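Local coordinates for Pap fimbrial major pilin protein (PDB 2UY6), which polymerizes into the thick right-handed helical rod of the P pilus, the surface fibre with which Escherichia coli colonizes the epithelium of host organs, at residues 81-92 against 133-142. The protein carries 2 engineered substitutions. Numbering follows the deposited sequence.
Sequences FTGPIVNGHSDE and YTAVVKKSSA
Phe81 and Tyr133 lie across from each other in the gap between two sheets, their CA atoms 12.0 Å apart, whereas at the other end the backbones close to 6.4 Å between the CA atoms of Val86 and Ala142. The wide end is bridged by aromatics: the Phe81 ring, which also meets Phe158, directs its CE1–CZ edge at the face of Tyr133 in a T-shaped pair, planes at 81° and centroids 5.2 Å apart. At the narrow end, two successive beta turns, type II from Val86 and type I from His89, bring Glu92 round to the loop after strand 130-139. Three donors hold the Glu92 carboxylate. Ser141 N gives a bent bond to the syn lone pair of Glu92 OE1 (3.1 Å), while Ser141 OG donates to Glu92 OE2 from the syn side, tilted out of the plane. Lys138 NZ, its chain bent at chi4 (63°), meets Glu92 OE2 at 2.8 Å in a salt bridge, nearly in line with the C-O bond and across the carboxylate plane from Ser141 OG; it also bonds to Lys139 O. Ser141 CB lies over the centre of the His89 ring, a CH-pi contact. Val86 CG1, anti to the backbone N (chi1 -177°), packs on Ala142 CB and Ser140 OG, which accepts from Ala142 N in an ST turn. The aromatic pair thus packs between the sheets of the incomplete immunoglobulin-like sandwich characteristic of chaperone–usher pilins, while the carboxylate ties turns to loop.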
loop_
_atom_site.group_PDB
_atom_site.type_symbol
_atom_site.label_atom_id
_atom_site.label_comp_id
_atom_site.label_asym_id
_atom_site.label_seq_id
_atom_site.Cartn_x
_atom_site.Cartn_y
_atom_site.Cartn_z
ATOM N N PHE B 81 16.442 11.503 -5.181
ATOM C CA PHE B 81 16.590 11.501 -6.627
ATOM C C PHE B 81 17.909 10.835 -6.977
ATOM O O PHE B 81 18.894 10.944 -6.239
ATOM C CB PHE B 81 16.588 12.917 -7.189
ATOM C CG PHE B 81 15.246 13.584 -7.172
ATOM C CD1 PHE B 81 14.755 14.164 -6.010
ATOM C CD2 PHE B 81 14.484 13.653 -8.327
ATOM C CE1 PHE B 81 13.521 14.812 -6.003
ATOM C CE2 PHE B 81 13.248 14.299 -8.333
ATOM C CZ PHE B 81 12.765 14.881 -7.169
ATOM N N THR B 82 17.926 10.137 -8.106
ATOM C CA THR B 82 19.134 9.471 -8.546
ATOM C C THR B 82 19.308 9.559 -10.049
ATOM O O THR B 82 18.354 9.406 -10.810
ATOM C CB THR B 82 19.145 7.994 -8.094
ATOM O OG1 THR B 82 19.729 7.915 -6.786
ATOM C CG2 THR B 82 19.940 7.125 -9.060
ATOM N N GLY B 83 20.544 9.822 -10.455
ATOM C CA GLY B 83 20.883 9.928 -11.860
ATOM C C GLY B 83 22.359 10.250 -11.978
ATOM O O GLY B 83 22.980 10.646 -10.989
ATOM N N PRO B 84 22.962 10.081 -13.163
ATOM C CA PRO B 84 24.386 10.377 -13.359
ATOM C C PRO B 84 24.656 11.846 -13.060
ATOM O O PRO B 84 23.883 12.718 -13.471
ATOM C CB PRO B 84 24.598 10.045 -14.825
ATOM C CG PRO B 84 23.261 10.380 -15.428
ATOM C CD PRO B 84 22.318 9.748 -14.443
ATOM N N ILE B 85 25.743 12.122 -12.345
ATOM C CA ILE B 85 26.086 13.496 -11.983
ATOM C C ILE B 85 27.363 14.040 -12.621
ATOM O O ILE B 85 28.246 13.285 -13.035
ATOM C CB ILE B 85 26.260 13.650 -10.462
ATOM C CG1 ILE B 85 27.377 12.727 -9.979
ATOM C CG2 ILE B 85 24.960 13.343 -9.747
ATOM C CD1 ILE B 85 27.705 12.872 -8.497
ATOM N N VAL B 86 27.451 15.366 -12.690
ATOM C CA VAL B 86 28.629 16.030 -13.230
ATOM C C VAL B 86 29.695 15.820 -12.162
ATOM O O VAL B 86 29.594 16.375 -11.067
ATOM C CB VAL B 86 28.396 17.544 -13.403
ATOM C CG1 VAL B 86 29.610 18.185 -14.031
ATOM C CG2 VAL B 86 27.179 17.788 -14.257
ATOM N N ASN B 87 30.698 15.006 -12.477
ATOM C CA ASN B 87 31.771 14.699 -11.536
ATOM C C ASN B 87 32.091 15.888 -10.641
ATOM O O ASN B 87 32.434 16.966 -11.119
ATOM C CB ASN B 87 33.029 14.268 -12.291
ATOM C CG ASN B 87 34.089 13.682 -11.370
ATOM O OD1 ASN B 87 33.977 12.540 -10.919
ATOM N ND2 ASN B 87 35.120 14.469 -11.076
ATOM N N GLY B 88 31.958 15.684 -9.335
ATOM C CA GLY B 88 32.238 16.746 -8.387
ATOM C C GLY B 88 31.077 17.691 -8.128
ATOM O O GLY B 88 31.235 18.694 -7.424
ATOM N N HIS B 89 29.908 17.384 -8.682
ATOM C CA HIS B 89 28.732 18.235 -8.495
ATOM C C HIS B 89 27.439 17.413 -8.454
ATOM O O HIS B 89 26.688 17.339 -9.432
ATOM C CB HIS B 89 28.684 19.275 -9.616
ATOM C CG HIS B 89 29.914 20.125 -9.692
ATOM N ND1 HIS B 89 30.115 21.220 -8.877
ATOM C CD2 HIS B 89 31.034 20.008 -10.447
ATOM C CE1 HIS B 89 31.303 21.740 -9.127
ATOM N NE2 HIS B 89 31.881 21.022 -10.075
ATOM N N SER B 90 27.189 16.806 -7.299
ATOM C CA SER B 90 26.020 15.961 -7.096
ATOM C C SER B 90 24.696 16.679 -7.316
ATOM O O SER B 90 23.657 16.039 -7.446
ATOM C CB SER B 90 26.055 15.369 -5.689
ATOM O OG SER B 90 26.011 16.396 -4.717
ATOM N N ASP B 91 24.727 18.004 -7.358
ATOM C CA ASP B 91 23.500 18.758 -7.568
ATOM C C ASP B 91 23.325 19.104 -9.037
ATOM O O ASP B 91 22.419 19.849 -9.405
ATOM C CB ASP B 91 23.502 20.029 -6.715
ATOM C CG ASP B 91 24.494 21.069 -7.203
ATOM O OD1 ASP B 91 25.595 20.693 -7.661
ATOM O OD2 ASP B 91 24.167 22.270 -7.107
ATOM N N GLU B 92 24.202 18.565 -9.879
ATOM C CA GLU B 92 24.106 18.809 -11.311
ATOM C C GLU B 92 23.855 17.493 -12.025
ATOM O O GLU B 92 24.731 16.639 -12.093
ATOM C CB GLU B 92 25.385 19.446 -11.861
ATOM C CG GLU B 92 25.753 20.793 -11.245
ATOM C CD GLU B 92 26.754 21.578 -12.093
ATOM O OE1 GLU B 92 27.648 20.958 -12.708
ATOM O OE2 GLU B 92 26.650 22.823 -12.137
ATOM N N TYR B 133 8.783 21.375 -7.625
ATOM C CA TYR B 133 10.213 21.592 -7.836
ATOM C C TYR B 133 10.365 22.462 -9.085
ATOM O O TYR B 133 9.406 22.677 -9.828
ATOM C CB TYR B 133 10.965 20.281 -8.108
ATOM C CG TYR B 133 10.948 19.245 -7.007
ATOM C CD1 TYR B 133 9.916 18.305 -6.910
ATOM C CD2 TYR B 133 11.974 19.190 -6.069
ATOM C CE1 TYR B 133 9.913 17.338 -5.901
ATOM C CE2 TYR B 133 11.979 18.233 -5.061
ATOM C CZ TYR B 133 10.947 17.313 -4.983
ATOM O OH TYR B 133 10.960 16.387 -3.972
ATOM N N THR B 134 11.568 22.975 -9.306
ATOM C CA THR B 134 11.844 23.758 -10.505
ATOM C C THR B 134 13.157 23.229 -11.044
ATOM O O THR B 134 14.035 22.822 -10.285
ATOM C CB THR B 134 11.980 25.266 -10.230
ATOM O OG1 THR B 134 12.649 25.466 -8.984
ATOM C CG2 THR B 134 10.620 25.930 -10.210
ATOM N N ALA B 135 13.284 23.212 -12.361
ATOM C CA ALA B 135 14.494 22.709 -12.976
ATOM C C ALA B 135 15.024 23.696 -13.996
ATOM O O ALA B 135 14.261 24.272 -14.779
ATOM C CB ALA B 135 14.215 21.366 -13.635
ATOM N N VAL B 136 16.338 23.882 -13.979
ATOM C CA VAL B 136 17.006 24.791 -14.903
ATOM C C VAL B 136 18.141 24.080 -15.625
ATOM O O VAL B 136 18.806 23.207 -15.064
ATOM C CB VAL B 136 17.614 26.013 -14.168
ATOM C CG1 VAL B 136 16.512 26.922 -13.641
ATOM C CG2 VAL B 136 18.483 25.532 -13.021
ATOM N N VAL B 137 18.354 24.451 -16.877
ATOM C CA VAL B 137 19.430 23.874 -17.671
ATOM C C VAL B 137 20.574 24.892 -17.715
ATOM O O VAL B 137 20.334 26.095 -17.843
ATOM C CB VAL B 137 18.962 23.585 -19.114
ATOM C CG1 VAL B 137 20.132 23.081 -19.958
ATOM C CG2 VAL B 137 17.839 22.564 -19.091
ATOM N N LYS B 138 21.810 24.422 -17.586
ATOM C CA LYS B 138 22.951 25.328 -17.642
ATOM C C LYS B 138 24.213 24.604 -18.078
ATOM O O LYS B 138 24.235 23.378 -18.158
ATOM C CB LYS B 138 23.179 25.999 -16.285
ATOM C CG LYS B 138 23.800 25.116 -15.226
ATOM C CD LYS B 138 23.866 25.861 -13.909
ATOM C CE LYS B 138 24.828 25.207 -12.952
ATOM N NZ LYS B 138 26.213 25.257 -13.500
ATOM N N LYS B 139 25.256 25.373 -18.379
ATOM C CA LYS B 139 26.520 24.791 -18.793
ATOM C C LYS B 139 27.029 23.979 -17.616
ATOM O O LYS B 139 26.883 24.385 -16.466
ATOM C CB LYS B 139 27.529 25.884 -19.154
ATOM C CG LYS B 139 28.841 25.335 -19.704
ATOM C CD LYS B 139 29.762 26.435 -20.215
ATOM C CE LYS B 139 30.237 27.338 -19.093
ATOM N NZ LYS B 139 31.144 28.408 -19.606
ATOM N N SER B 140 27.604 22.821 -17.915
ATOM C CA SER B 140 28.139 21.925 -16.903
ATOM C C SER B 140 29.251 22.597 -16.121
ATOM O O SER B 140 29.934 23.469 -16.643
ATOM C CB SER B 140 28.687 20.668 -17.571
ATOM O OG SER B 140 29.463 19.920 -16.661
ATOM N N SER B 141 29.431 22.194 -14.868
ATOM C CA SER B 141 30.494 22.761 -14.043
ATOM C C SER B 141 31.792 21.972 -14.250
ATOM O O SER B 141 32.791 22.197 -13.557
ATOM C CB SER B 141 30.106 22.741 -12.559
ATOM O OG SER B 141 29.142 23.739 -12.267
ATOM N N ALA B 142 31.768 21.042 -15.202
ATOM C CA ALA B 142 32.948 20.241 -15.504
ATOM C C ALA B 142 34.035 21.157 -16.065
ATOM O O ALA B 142 33.774 22.000 -16.930
ATOM C CB ALA B 142 32.602 19.155 -16.513
#